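Local coordinates for protein inactive glucansucrase (Lactobacillus reuteri, PDB 5JBD) that is named an inactive glucansucrase and belongs to glycoside hydrolase family 70, large multidomain proteins organised around a TIM barrel, at residues S583-I588 against K598-G603; Y565-D570 against Y578-S583; N543-A548 against Y608-L613; T504-N509 against Q550-N555. One frame throughout, in Å; residues are numbered along the deposited sequence.

Contact 1 (S583-I588 against K598-G603); sequences SENPAI and KVTVKG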
loop_
_atom_site.group_PDB
_atom_site.type_symbol
_atom_site.label_atom_id
_atom_site.label_comp_id
_atom_site.label_asym_id
_atom_site.label_seq_id
_atom_site.Cartn_x
_atom_site.Cartn_y
_atom_site.Cartn_z
ATOM N N SER A 583 10.420 -41.125 11.173
ATOM C CA SER A 583 9.876 -40.969 9.826
ATOM C C SER A 583 9.969 -42.297 9.059
ATOM O O SER A 583 10.551 -43.274 9.545
ATOM C CB SER A 583 10.621 -39.860 9.075
ATOM O OG SER A 583 11.979 -40.221 8.866
ATOM N N GLU A 584 9.398 -42.320 7.861
ATOM C CA GLU A 584 9.378 -43.535 7.030
ATOM C C GLU A 584 10.731 -43.884 6.427
ATOM O O GLU A 584 10.944 -45.018 6.033
ATOM C CB GLU A 584 8.363 -43.395 5.903
ATOM C CG GLU A 584 6.927 -43.238 6.373
ATOM C CD GLU A 584 6.023 -42.723 5.266
ATOM O OE1 GLU A 584 6.076 -41.512 4.931
ATOM O OE2 GLU A 584 5.258 -43.540 4.725
ATOM N N ASN A 585 11.637 -42.912 6.341
ATOM C CA ASN A 585 12.948 -43.101 5.710
ATOM C C ASN A 585 14.078 -42.829 6.706
ATOM O O ASN A 585 13.916 -42.013 7.616
ATOM C CB ASN A 585 13.078 -42.156 4.517
ATOM C CG ASN A 585 11.931 -42.311 3.532
ATOM O OD1 ASN A 585 11.930 -43.223 2.703
ATOM N ND2 ASN A 585 10.946 -41.418 3.618
ATOM N N PRO A 586 15.237 -43.491 6.522
ATOM C CA PRO A 586 16.388 -43.282 7.407
ATOM C C PRO A 586 17.174 -41.996 7.055
ATOM O O PRO A 586 16.784 -41.261 6.132
ATOM C CB PRO A 586 17.226 -44.540 7.161
ATOM C CG PRO A 586 16.997 -44.818 5.712
ATOM C CD PRO A 586 15.567 -44.431 5.433
ATOM N N ALA A 587 18.264 -41.740 7.782
ATOM C CA ALA A 587 19.038 -40.493 7.641
ATOM C C ALA A 587 19.716 -40.336 6.277
ATOM O O ALA A 587 19.902 -39.213 5.796
ATOM C CB ALA A 587 20.084 -40.398 8.748
ATOM N N ILE A 588 20.117 -41.465 5.691
ATOM C CA ILE A 588 20.808 -41.507 4.398
ATOM C C ILE A 588 20.186 -42.598 3.512
ATOM O O ILE A 588 19.923 -43.706 3.988
ATOM C CB ILE A 588 22.337 -41.751 4.570
ATOM C CG1 ILE A 588 23.000 -40.532 5.249
ATOM C CG2 ILE A 588 23.024 -42.026 3.227
ATOM C CD1 ILE A 588 24.341 -40.827 5.881
ATOM N N LYS A 598 14.920 -44.295 -4.229
ATOM C CA LYS A 598 13.722 -45.023 -3.786
ATOM C C LYS A 598 13.303 -44.523 -2.415
ATOM O O LYS A 598 14.073 -44.622 -1.471
ATOM C CB LYS A 598 14.036 -46.547 -3.676
ATOM C CG LYS A 598 13.704 -47.386 -4.920
ATOM C CD LYS A 598 12.279 -47.947 -4.828
ATOM C CE LYS A 598 11.479 -47.698 -6.089
ATOM N NZ LYS A 598 10.040 -48.016 -5.912
ATOM N N VAL A 599 12.076 -44.035 -2.290
ATOM C CA VAL A 599 11.634 -43.385 -1.058
ATOM C C VAL A 599 10.267 -43.935 -0.655
ATOM O O VAL A 599 9.429 -44.210 -1.519
ATOM C CB VAL A 599 11.543 -41.834 -1.258
ATOM C CG1 VAL A 599 11.113 -41.141 0.026
ATOM C CG2 VAL A 599 12.881 -41.261 -1.728
ATOM N N THR A 600 10.040 -44.055 0.652
ATOM C CA THR A 600 8.730 -44.416 1.199
ATOM C C THR A 600 7.952 -43.205 1.705
ATOM O O THR A 600 8.486 -42.394 2.467
ATOM C CB THR A 600 8.872 -45.434 2.353
ATOM O OG1 THR A 600 9.620 -46.550 1.893
ATOM C CG2 THR A 600 7.514 -45.918 2.846
ATOM N N VAL A 601 6.677 -43.113 1.309
ATOM C CA VAL A 601 5.829 -41.958 1.596
ATOM C C VAL A 601 4.424 -42.387 1.982
ATOM O O VAL A 601 3.996 -43.481 1.632
ATOM C CB VAL A 601 5.742 -41.017 0.367
ATOM C CG1 VAL A 601 7.137 -40.511 -0.023
ATOM C CG2 VAL A 601 5.073 -41.691 -0.827
ATOM N N LYS A 602 3.705 -41.499 2.660
ATOM C CA LYS A 602 2.278 -41.668 2.967
ATOM C C LYS A 602 1.653 -40.339 3.354
ATOM O O LYS A 602 2.366 -39.357 3.579
ATOM C CB LYS A 602 2.082 -42.666 4.104
ATOM C CG LYS A 602 2.503 -42.154 5.476
ATOM C CD LYS A 602 2.454 -43.259 6.528
ATOM C CE LYS A 602 1.130 -43.269 7.271
ATOM N NZ LYS A 602 0.934 -42.059 8.133
ATOM N N GLY A 603 0.327 -40.304 3.437
ATOM C CA GLY A 603 -0.391 -39.126 3.903
ATOM C C GLY A 603 -0.297 -38.924 5.418
ATOM O O GLY A 603 -0.385 -39.893 6.184
#

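Contact 2 (Y565-D570 against Y578-S583); sequences YRNLID and YDADNS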
loop_
_atom_site.group_PDB
_atom_site.type_symbol
_atom_site.label_atom_id
_atom_site.label_comp_id
_atom_site.label_asym_id
_atom_site.label_seq_id
_atom_site.Cartn_x
_atom_site.Cartn_y
_atom_site.Cartn_z
ATOM N N TYR A 565 22.420 -39.545 -0.367
ATOM C CA TYR A 565 21.578 -38.369 -0.118
ATOM C C TYR A 565 21.159 -38.315 1.343
ATOM O O TYR A 565 20.841 -39.345 1.947
ATOM C CB TYR A 565 20.354 -38.382 -1.050
ATOM C CG TYR A 565 20.719 -37.889 -2.416
ATOM C CD1 TYR A 565 21.316 -38.727 -3.337
ATOM C CD2 TYR A 565 20.559 -36.541 -2.745
ATOM C CE1 TYR A 565 21.695 -38.268 -4.576
ATOM C CE2 TYR A 565 20.939 -36.060 -3.981
ATOM C CZ TYR A 565 21.506 -36.923 -4.891
ATOM O OH TYR A 565 21.871 -36.459 -6.115
ATOM N N ARG A 566 21.176 -37.112 1.904
ATOM C CA ARG A 566 20.771 -36.884 3.274
ATOM C C ARG A 566 19.292 -36.526 3.336
ATOM O O ARG A 566 18.795 -35.737 2.528
ATOM C CB ARG A 566 21.603 -35.738 3.887
ATOM C CG ARG A 566 21.306 -35.499 5.362
ATOM C CD ARG A 566 22.381 -34.661 6.038
ATOM N NE ARG A 566 22.325 -33.240 5.660
ATOM C CZ ARG A 566 21.704 -32.264 6.340
ATOM N NH1 ARG A 566 21.025 -32.502 7.467
ATOM N NH2 ARG A 566 21.761 -31.013 5.885
ATOM N N ASN A 567 18.619 -37.070 4.340
ATOM C CA ASN A 567 17.217 -36.799 4.616
ATOM C C ASN A 567 17.117 -35.451 5.334
ATOM O O ASN A 567 17.109 -35.381 6.571
ATOM C CB ASN A 567 16.655 -37.932 5.492
ATOM C CG ASN A 567 15.146 -37.900 5.616
ATOM O OD1 ASN A 567 14.497 -36.938 5.246
ATOM N ND2 ASN A 567 14.579 -38.987 6.153
ATOM N N LEU A 568 17.034 -34.379 4.556
ATOM C CA LEU A 568 17.006 -33.024 5.120
ATOM C C LEU A 568 15.744 -32.747 5.929
ATOM O O LEU A 568 15.819 -32.228 7.048
ATOM C CB LEU A 568 17.119 -31.977 4.017
ATOM C CG LEU A 568 17.344 -30.531 4.499
ATOM C CD1 LEU A 568 18.808 -30.319 4.836
ATOM C CD2 LEU A 568 16.911 -29.549 3.431
ATOM N N ILE A 569 14.591 -33.034 5.336
ATOM C CA ILE A 569 13.298 -32.912 6.012
ATOM C C ILE A 569 12.454 -34.129 5.649
ATOM O O ILE A 569 12.381 -34.493 4.484
ATOM C CB ILE A 569 12.519 -31.648 5.581
ATOM C CG1 ILE A 569 13.342 -30.379 5.849
ATOM C CG2 ILE A 569 11.165 -31.579 6.297
ATOM C CD1 ILE A 569 12.692 -29.102 5.356
ATOM N N ASP A 570 11.796 -34.718 6.646
ATOM C CA ASP A 570 10.829 -35.799 6.439
ATOM C C ASP A 570 9.629 -35.538 7.355
ATOM O O ASP A 570 9.732 -34.778 8.326
ATOM C CB ASP A 570 11.475 -37.164 6.729
ATOM C CG ASP A 570 10.842 -38.332 5.935
ATOM O OD1 ASP A 570 9.722 -38.198 5.395
ATOM O OD2 ASP A 570 11.474 -39.411 5.880
ATOM N N TYR A 578 14.321 -33.439 11.231
ATOM C CA TYR A 578 15.536 -32.974 10.533
ATOM C C TYR A 578 16.701 -33.948 10.694
ATOM O O TYR A 578 17.787 -33.697 10.174
ATOM C CB TYR A 578 15.917 -31.558 11.033
ATOM C CG TYR A 578 14.739 -30.626 10.935
ATOM C CD1 TYR A 578 14.377 -30.077 9.715
ATOM C CD2 TYR A 578 13.923 -30.346 12.049
ATOM C CE1 TYR A 578 13.263 -29.249 9.592
ATOM C CE2 TYR A 578 12.804 -29.515 11.928
ATOM C CZ TYR A 578 12.483 -28.966 10.686
ATOM O OH TYR A 578 11.381 -28.149 10.501
ATOM N N ASP A 579 16.472 -35.056 11.413
ATOM C CA ASP A 579 17.465 -36.127 11.556
ATOM C C ASP A 579 16.832 -37.511 11.399
ATOM O O ASP A 579 17.282 -38.471 12.025
ATOM C CB ASP A 579 18.218 -35.996 12.905
ATOM C CG ASP A 579 17.289 -36.065 14.135
ATOM O OD1 ASP A 579 16.048 -35.951 13.991
ATOM O OD2 ASP A 579 17.813 -36.206 15.265
ATOM N N ALA A 580 15.795 -37.608 10.561
ATOM C CA ALA A 580 15.108 -38.875 10.273
ATOM C C ALA A 580 14.660 -39.610 11.549
ATOM O O ALA A 580 14.826 -40.819 11.672
ATOM C CB ALA A 580 15.997 -39.768 9.417
ATOM N N ASP A 581 14.104 -38.853 12.489
ATOM C CA ASP A 581 13.606 -39.404 13.750
ATOM C C ASP A 581 12.101 -39.687 13.633
ATOM O O ASP A 581 11.293 -38.765 13.503
ATOM C CB ASP A 581 13.890 -38.437 14.910
ATOM C CG ASP A 581 13.646 -39.069 16.286
ATOM O OD1 ASP A 581 13.447 -40.294 16.360
ATOM O OD2 ASP A 581 13.657 -38.330 17.293
ATOM N N ASN A 582 11.750 -40.969 13.657
ATOM C CA ASN A 582 10.362 -41.438 13.608
ATOM C C ASN A 582 9.657 -41.110 12.269
ATOM O O ASN A 582 8.454 -40.861 12.241
ATOM C CB ASN A 582 9.579 -40.903 14.831
ATOM C CG ASN A 582 8.457 -41.841 15.294
ATOM O OD1 ASN A 582 8.474 -43.049 15.038
ATOM N ND2 ASN A 582 7.474 -41.273 15.995
ATOM N N SER A 583 10.420 -41.125 11.173
ATOM C CA SER A 583 9.876 -40.969 9.826
ATOM C C SER A 583 9.969 -42.297 9.059
ATOM O O SER A 583 10.551 -43.274 9.545
ATOM C CB SER A 583 10.621 -39.860 9.075
ATOM O OG SER A 583 11.979 -40.221 8.866
HETATM O O HOH W 1 18.346 -31.745 8.243
HETATM O O HOH W 2 19.518 -34.880 8.013
HETATM O O HOH W 3 15.057 -35.753 8.503
#

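Contact 3 (N543-A548 against Y608-L613); sequences NDSNMA and YVSGYL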
loop_
_atom_site.group_PDB
_atom_site.type_symbol
_atom_site.label_atom_id
_atom_site.label_comp_id
_atom_site.label_asym_id
_atom_site.label_seq_id
_atom_site.Cartn_x
_atom_site.Cartn_y
_atom_site.Cartn_z
ATOM N N ASN A 543 -0.590 -33.484 -1.343
ATOM C CA ASN A 543 -1.664 -32.685 -0.733
ATOM C C ASN A 543 -2.902 -33.518 -0.353
ATOM O O ASN A 543 -3.993 -32.967 -0.194
ATOM C CB ASN A 543 -2.058 -31.509 -1.643
ATOM C CG ASN A 543 -2.842 -31.932 -2.881
ATOM O OD1 ASN A 543 -2.887 -33.103 -3.235
ATOM N ND2 ASN A 543 -3.483 -30.957 -3.533
ATOM N N ASP A 544 -2.732 -34.829 -0.212
ATOM C CA ASP A 544 -3.814 -35.729 0.232
ATOM C C ASP A 544 -3.388 -36.361 1.556
ATOM O O ASP A 544 -2.511 -37.226 1.598
ATOM C CB ASP A 544 -4.116 -36.797 -0.836
ATOM C CG ASP A 544 -5.109 -37.866 -0.362
ATOM O OD1 ASP A 544 -5.800 -37.683 0.661
ATOM O OD2 ASP A 544 -5.195 -38.903 -1.032
ATOM N N SER A 545 -4.031 -35.916 2.636
ATOM C CA SER A 545 -3.694 -36.349 3.989
ATOM C C SER A 545 -4.050 -37.813 4.284
ATOM O O SER A 545 -3.607 -38.351 5.292
ATOM C CB SER A 545 -4.381 -35.424 5.004
ATOM O OG SER A 545 -5.797 -35.458 4.867
ATOM N N ASN A 546 -4.833 -38.442 3.402
ATOM C CA ASN A 546 -5.177 -39.861 3.493
ATOM C C ASN A 546 -4.415 -40.763 2.504
ATOM O O ASN A 546 -4.715 -41.953 2.396
ATOM C CB ASN A 546 -6.694 -40.034 3.290
ATOM C CG ASN A 546 -7.512 -39.262 4.317
ATOM O OD1 ASN A 546 -8.391 -38.485 3.969
ATOM N ND2 ASN A 546 -7.198 -39.459 5.586
ATOM N N MET A 547 -3.416 -40.210 1.810
ATOM C CA MET A 547 -2.650 -40.948 0.807
ATOM C C MET A 547 -2.122 -42.251 1.383
ATOM O O MET A 547 -1.531 -42.264 2.463
ATOM C CB MET A 547 -1.485 -40.096 0.272
ATOM C CG MET A 547 -0.671 -40.743 -0.842
ATOM S SD MET A 547 0.640 -39.664 -1.444
ATOM C CE MET A 547 1.801 -39.796 -0.079
ATOM N N ALA A 548 -2.355 -43.352 0.663
ATOM C CA ALA A 548 -1.902 -44.668 1.104
ATOM C C ALA A 548 -0.377 -44.737 1.080
ATOM O O ALA A 548 0.274 -44.104 0.240
ATOM C CB ALA A 548 -2.496 -45.772 0.218
ATOM N N TYR A 608 2.026 -29.018 10.637
ATOM C CA TYR A 608 3.033 -28.689 9.643
ATOM C C TYR A 608 2.702 -29.233 8.243
ATOM O O TYR A 608 2.987 -28.559 7.257
ATOM C CB TYR A 608 4.397 -29.235 10.094
ATOM C CG TYR A 608 4.848 -28.656 11.424
ATOM C CD1 TYR A 608 5.588 -27.484 11.471
ATOM C CD2 TYR A 608 4.497 -29.262 12.648
ATOM C CE1 TYR A 608 5.990 -26.926 12.683
ATOM C CE2 TYR A 608 4.892 -28.707 13.866
ATOM C CZ TYR A 608 5.635 -27.535 13.869
ATOM O OH TYR A 608 6.039 -26.965 15.045
ATOM N N VAL A 609 2.098 -30.425 8.173
ATOM C CA VAL A 609 1.865 -31.154 6.909
ATOM C C VAL A 609 0.442 -31.737 6.855
ATOM O O VAL A 609 -0.018 -32.384 7.810
ATOM C CB VAL A 609 2.894 -32.299 6.722
ATOM C CG1 VAL A 609 2.668 -33.051 5.403
ATOM C CG2 VAL A 609 4.320 -31.775 6.809
ATOM N N SER A 610 -0.253 -31.460 5.747
ATOM C CA SER A 610 -1.522 -32.076 5.392
ATOM C C SER A 610 -1.351 -32.691 4.004
ATOM O O SER A 610 -1.613 -32.037 2.977
ATOM C CB SER A 610 -2.622 -31.028 5.399
ATOM O OG SER A 610 -3.886 -31.614 5.151
ATOM N N GLY A 611 -0.910 -33.941 3.996
ATOM C CA GLY A 611 -0.372 -34.599 2.805
ATOM C C GLY A 611 1.003 -35.171 3.124
ATOM O O GLY A 611 1.136 -35.974 4.052
ATOM N N TYR A 612 2.026 -34.732 2.396
ATOM C CA TYR A 612 3.396 -35.192 2.646
ATOM C C TYR A 612 4.411 -34.130 2.282
ATOM O O TYR A 612 4.205 -33.379 1.319
ATOM C CB TYR A 612 3.693 -36.464 1.849
ATOM C CG TYR A 612 5.087 -37.042 2.114
ATOM C CD1 TYR A 612 5.366 -37.746 3.288
ATOM C CD2 TYR A 612 6.139 -36.843 1.202
ATOM C CE1 TYR A 612 6.638 -38.248 3.546
ATOM C CE2 TYR A 612 7.410 -37.342 1.449
ATOM C CZ TYR A 612 7.655 -38.051 2.616
ATOM O OH TYR A 612 8.921 -38.555 2.853
ATOM N N LEU A 613 5.525 -34.101 3.027
ATOM C CA LEU A 613 6.702 -33.292 2.681
ATOM C C LEU A 613 7.973 -34.096 2.904
ATOM O O LEU A 613 8.174 -34.669 3.986
ATOM C CB LEU A 613 6.763 -31.982 3.503
ATOM C CG LEU A 613 7.992 -31.081 3.248
ATOM C CD1 LEU A 613 8.102 -30.667 1.773
ATOM C CD2 LEU A 613 7.972 -29.860 4.155
#

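Contact 4 (T504-N509 against Q550-N555); sequences TKLNNN and QSVAIN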
loop_
_atom_site.group_PDB
_atom_site.type_symbol
_atom_site.label_atom_id
_atom_site.label_comp_id
_atom_site.label_asym_id
_atom_site.label_seq_id
_atom_site.Cartn_x
_atom_site.Cartn_y
_atom_site.Cartn_z
ATOM N N THR A 504 7.459 -33.778 -11.658
ATOM C CA THR A 504 6.832 -35.004 -12.149
ATOM C C THR A 504 5.829 -35.545 -11.126
ATOM O O THR A 504 6.178 -35.687 -9.961
ATOM C CB THR A 504 7.935 -36.046 -12.376
ATOM O OG1 THR A 504 8.876 -35.547 -13.331
ATOM C CG2 THR A 504 7.379 -37.356 -12.894
ATOM N N LYS A 505 4.595 -35.821 -11.551
ATOM C CA LYS A 505 3.609 -36.454 -10.669
ATOM C C LYS A 505 3.956 -37.925 -10.467
ATOM O O LYS A 505 4.179 -38.652 -11.445
ATOM C CB LYS A 505 2.194 -36.347 -11.225
ATOM C CG LYS A 505 1.606 -34.950 -11.130
ATOM C CD LYS A 505 0.217 -34.912 -11.741
ATOM C CE LYS A 505 -0.800 -35.634 -10.880
ATOM N NZ LYS A 505 -2.193 -35.444 -11.363
ATOM N N LEU A 506 4.028 -38.334 -9.205
ATOM C CA LEU A 506 4.314 -39.723 -8.818
ATOM C C LEU A 506 3.034 -40.530 -8.624
ATOM O O LEU A 506 3.028 -41.738 -8.809
ATOM C CB LEU A 506 5.171 -39.761 -7.549
ATOM C CG LEU A 506 6.520 -39.038 -7.650
ATOM C CD1 LEU A 506 7.151 -38.939 -6.270
ATOM C CD2 LEU A 506 7.478 -39.692 -8.649
ATOM N N ASN A 507 1.965 -39.863 -8.211
ATOM C CA ASN A 507 0.615 -40.425 -8.247
ATOM C C ASN A 507 -0.301 -39.231 -8.411
ATOM O O ASN A 507 0.205 -38.139 -8.619
ATOM C CB ASN A 507 0.316 -41.297 -6.998
ATOM C CG ASN A 507 0.353 -40.510 -5.686
ATOM O OD1 ASN A 507 -0.133 -39.383 -5.602
ATOM N ND2 ASN A 507 0.930 -41.119 -4.650
ATOM N N ASN A 508 -1.620 -39.389 -8.300
ATOM C CA ASN A 508 -2.521 -38.278 -8.632
ATOM C C ASN A 508 -2.409 -37.069 -7.692
ATOM O O ASN A 508 -2.783 -35.964 -8.087
ATOM C CB ASN A 508 -3.988 -38.736 -8.710
ATOM C CG ASN A 508 -4.886 -37.732 -9.451
ATOM O OD1 ASN A 508 -4.474 -37.104 -10.443
ATOM N ND2 ASN A 508 -6.107 -37.545 -8.943
ATOM N N ASN A 509 -1.874 -37.269 -6.484
ATOM C CA ASN A 509 -1.777 -36.197 -5.493
ATOM C C ASN A 509 -0.377 -35.948 -4.931
ATOM O O ASN A 509 -0.248 -35.260 -3.925
ATOM C CB ASN A 509 -2.752 -36.492 -4.346
ATOM C CG ASN A 509 -4.161 -36.733 -4.841
ATOM O OD1 ASN A 509 -4.758 -35.874 -5.485
ATOM N ND2 ASN A 509 -4.675 -37.921 -4.601
ATOM N N GLN A 550 3.237 -46.019 0.282
ATOM C CA GLN A 550 3.802 -46.591 -0.941
ATOM C C GLN A 550 5.256 -46.206 -1.129
ATOM O O GLN A 550 5.743 -45.254 -0.510
ATOM C CB GLN A 550 3.013 -46.113 -2.164
ATOM C CG GLN A 550 3.182 -44.621 -2.496
ATOM C CD GLN A 550 2.055 -44.104 -3.362
ATOM O OE1 GLN A 550 2.169 -44.081 -4.583
ATOM N NE2 GLN A 550 0.933 -43.745 -2.736
ATOM N N SER A 551 5.920 -46.926 -2.021
ATOM C CA SER A 551 7.267 -46.598 -2.465
ATOM C C SER A 551 7.186 -45.765 -3.756
ATOM O O SER A 551 6.270 -45.961 -4.546
ATOM C CB SER A 551 8.044 -47.880 -2.714
ATOM O OG SER A 551 9.385 -47.601 -3.059
ATOM N N VAL A 552 8.120 -44.824 -3.931
ATOM C CA VAL A 552 8.206 -44.003 -5.142
ATOM C C VAL A 552 9.649 -43.931 -5.622
ATOM O O VAL A 552 10.571 -44.036 -4.818
ATOM C CB VAL A 552 7.670 -42.572 -4.922
ATOM C CG1 VAL A 552 6.180 -42.616 -4.609
ATOM C CG2 VAL A 552 8.417 -41.855 -3.802
ATOM N N ALA A 553 9.823 -43.710 -6.928
ATOM C CA ALA A 553 11.139 -43.658 -7.556
ATOM C C ALA A 553 11.381 -42.239 -8.085
ATOM O O ALA A 553 10.651 -41.787 -8.964
ATOM C CB ALA A 553 11.207 -44.663 -8.696
ATOM N N ILE A 554 12.388 -41.556 -7.534
ATOM C CA ILE A 554 12.732 -40.172 -7.909
ATOM C C ILE A 554 13.948 -40.173 -8.830
ATOM O O ILE A 554 14.970 -40.749 -8.490
ATOM C CB ILE A 554 13.101 -39.308 -6.672
ATOM C CG1 ILE A 554 12.099 -39.506 -5.533
ATOM C CG2 ILE A 554 13.226 -37.830 -7.059
ATOM C CD1 ILE A 554 10.651 -39.329 -5.932
ATOM N N ASN A 555 13.852 -39.519 -9.978
ATOM C CA ASN A 555 14.991 -39.417 -10.875
ATOM C C ASN A 555 15.872 -38.217 -10.515
ATOM O O ASN A 555 15.554 -37.076 -10.872
ATOM C CB ASN A 555 14.551 -39.316 -12.333
ATOM C CG ASN A 555 15.731 -39.320 -13.287
ATOM O OD1 ASN A 555 16.859 -39.636 -12.886
ATOM N ND2 ASN A 555 15.482 -39.019 -14.557
#

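Contact 1 (S583-I588 against K598-G603)
Val599, taken first along 598-603, sets the methyl CG1 against the side-chain amide of Asn585, with CG1 3.5 Å from Asn585 OD1; the two side chains run at about a right angle. At Thr600 the same amide makes a two-point grip on the backbone. Thr600 N donates to Asn585 OD1 at 2.9 Å with an N-H...O angle of 165°, the donor lying in the carbonyl plane on a lone pair. In return Asn585 ND2 donates to Thr600 O, also at 2.9 Å, though less straight (148°) and with the acceptor tilted from the amide plane. Asn585 thus does for residue 600 what a neighbouring strand would do. Asn585 CG lies anti to its own carbonyl carbon (chi1 -54°), a setting that turns the amide to the strand. Val601 offers backbone instead: its side chain points away, while its carbonyl carbon C lies 3.1 Å from Glu584 OE2. Lys602 completes the row with its aliphatic chain, CG being 3.2 Å from Glu584 OE2. This is packing along the carboxylate, since Lys602 NZ stays 5.7 Å from Glu584 OE2. Both charged ends are engaged elsewhere: Glu584 OE2 is hydrogen-bonded to Gln549 NE2, and Lys602 NZ forms a salt bridge with Glu573. Strand 596-605 therefore lies between two partners, pairing through Val599 and Val601 with strand 550-555 while loop 583-588 holds the intervening Thr600, and Tyr612 of strand 612-618 touches Glu584, Asn585 and Val601.

Contact 2 (Y565-D570 against Y578-S583)
Asp570 OD2 draws in several donors. Ser583 OG reaches it across the contact at 3.1 Å, although its proton has a second acceptor within reach, so this bond is not settled. Asn567 ND2, from the same strand, donates to Asp570 OD2 at 3.1 Å and 162°, on the anti side of the carboxylate, and Asn585 ND2 supplies a further hydrogen bond. Such a concentration of donors would be expected to favour the charged carboxylate. Asn567 CG stands anti to the backbone N (chi1 -169°), which carries the amide towards the loop, where ND2 also packs 3.6 Å from Ala580 CB.

Water does much of the remaining bridging. One molecule links Asn567 O to Ala580 N, at 2.8 Å from Asn567 O; two others lie among Arg566 NH1, Tyr578 O and the carbonyls of Asn567 and Leu568. The backbones also meet directly in a CA-H...O contact, Tyr578 CA to Leu568 O at 3.6 Å. The tyrosine ring runs beside Ile569, pointing the same way, with CE1 3.9 Å from Ile569 CG1, and helix 483-496 meets both residues.

The strand is irregular here: Asn567 centres an inverse gamma turn, and Leu568 and Ile569 both face Val615 in a classic beta bulge. Strands 564-571 and 576-577 form an antiparallel hairpin, and the loop 578-583 that follows it folds back over the first strand.

Contact 3 (N543-A548 against Y608-L613)
Asp544 to Met547 form a type I beta turn that packs against Gly611, the corner from which the chain enters strand 612-618. Across the contact no conventional hydrogen bond is found; main-chain packing dominates. Gly611 CA directs a nearly straight CA-H...O contact at Asp544 O, 3.6 Å away with 174° at the hydrogen. That carbonyl also closes the turn, accepting from Met547 N at 3.1 Å. Gly611 takes phi/psi of 127°/-121°, a conformation that calls for glycine, and Asn543 CA and Asp544 N press in where a side chain would stand. Ser545 CA lies 3.7 Å from Gly611 N.

The side-chain packing is slight. Met547 CE touches Tyr612 CB at 4.3 Å, at the end of a chain extended through its first two torsions.

Among polar groups, Arg359 ties the two segments together, with NH1 bonded to Asn543 O and NH2 to Ser610 OG. The two serines touch without a hydrogen bond between them, Ser545 CB lying 3.8 Å from Ser610 OG. Within the turn, an Asx turn adds a second brace: Asp544 OD1 accepts from Asn546 N at 3.0 Å, the donor standing above the carboxylate plane.

Contact 4 (T504-N509 against Q550-N555)
The closest pair of CA atoms, Leu506 CA and Val552 CA, is 6.9 Å apart, too wide for strand pairing; the join between 504-509, which turns a corner at Leu506, and strand 550-555 is made mainly by side chains. This is packing between beta-sheets, with an Asx turn at Asn507 shaping the chain after the corner. Leu506 forms the apolar centre. Its CD1 methyl meets Ile554 CD1 at 3.5 Å, a close methyl-to-methyl approach, and lies over Val552 with CB 3.9 Å away, the leucine crossing both partners at about a right angle. The other methyl, Leu506 CD2, rests 3.8 Å from Ala553 O. Ile554 is bent at both torsions (chi1 -46°, chi2 -52°), and this brings its CD1 nearer although its CB does not point at the other segment. Ala512 of strand 510-515 touches both Leu506 and Ile554, continuing the apolar patch.

A polar pair flanks it. Asn507 ND2 donates to Gln550 OE1 in a straight but weak bond of 3.2 Å, the two amide planes being turned 48° apart. The firmer partner of Gln550 is Ala548 O, bound through NE2. On the side of the lysine, Lys505 NZ donates to Asn508 OD1 at 3.0 Å. The other end of the Asn507 amide makes the Asx turn: OD1 accepts from Asn509 N at 2.9 Å, in the carbonyl plane.

In the fold
All four contacts lie in the beta-rich region that follows helix 483-496, consistent with domain C of family 70 proteins, with centres 36 to 44 Å from the centre of the chain. Contact 3 is the buried one and relies on main-chain packing; the others are partly buried. Contacts 1 and 4 meet at the two-stranded sheet of 550-555 and 596-605, one using an amide grip on the backbone, the other methyl packing. Contacts 1 and 2 share Ser583 and have centres about 8 Å apart. Contact 2, the water-bridged one, reaches contact 3 through the neighbouring strands 564-571 and 612-618. Contacts 2 and 4 do not touch.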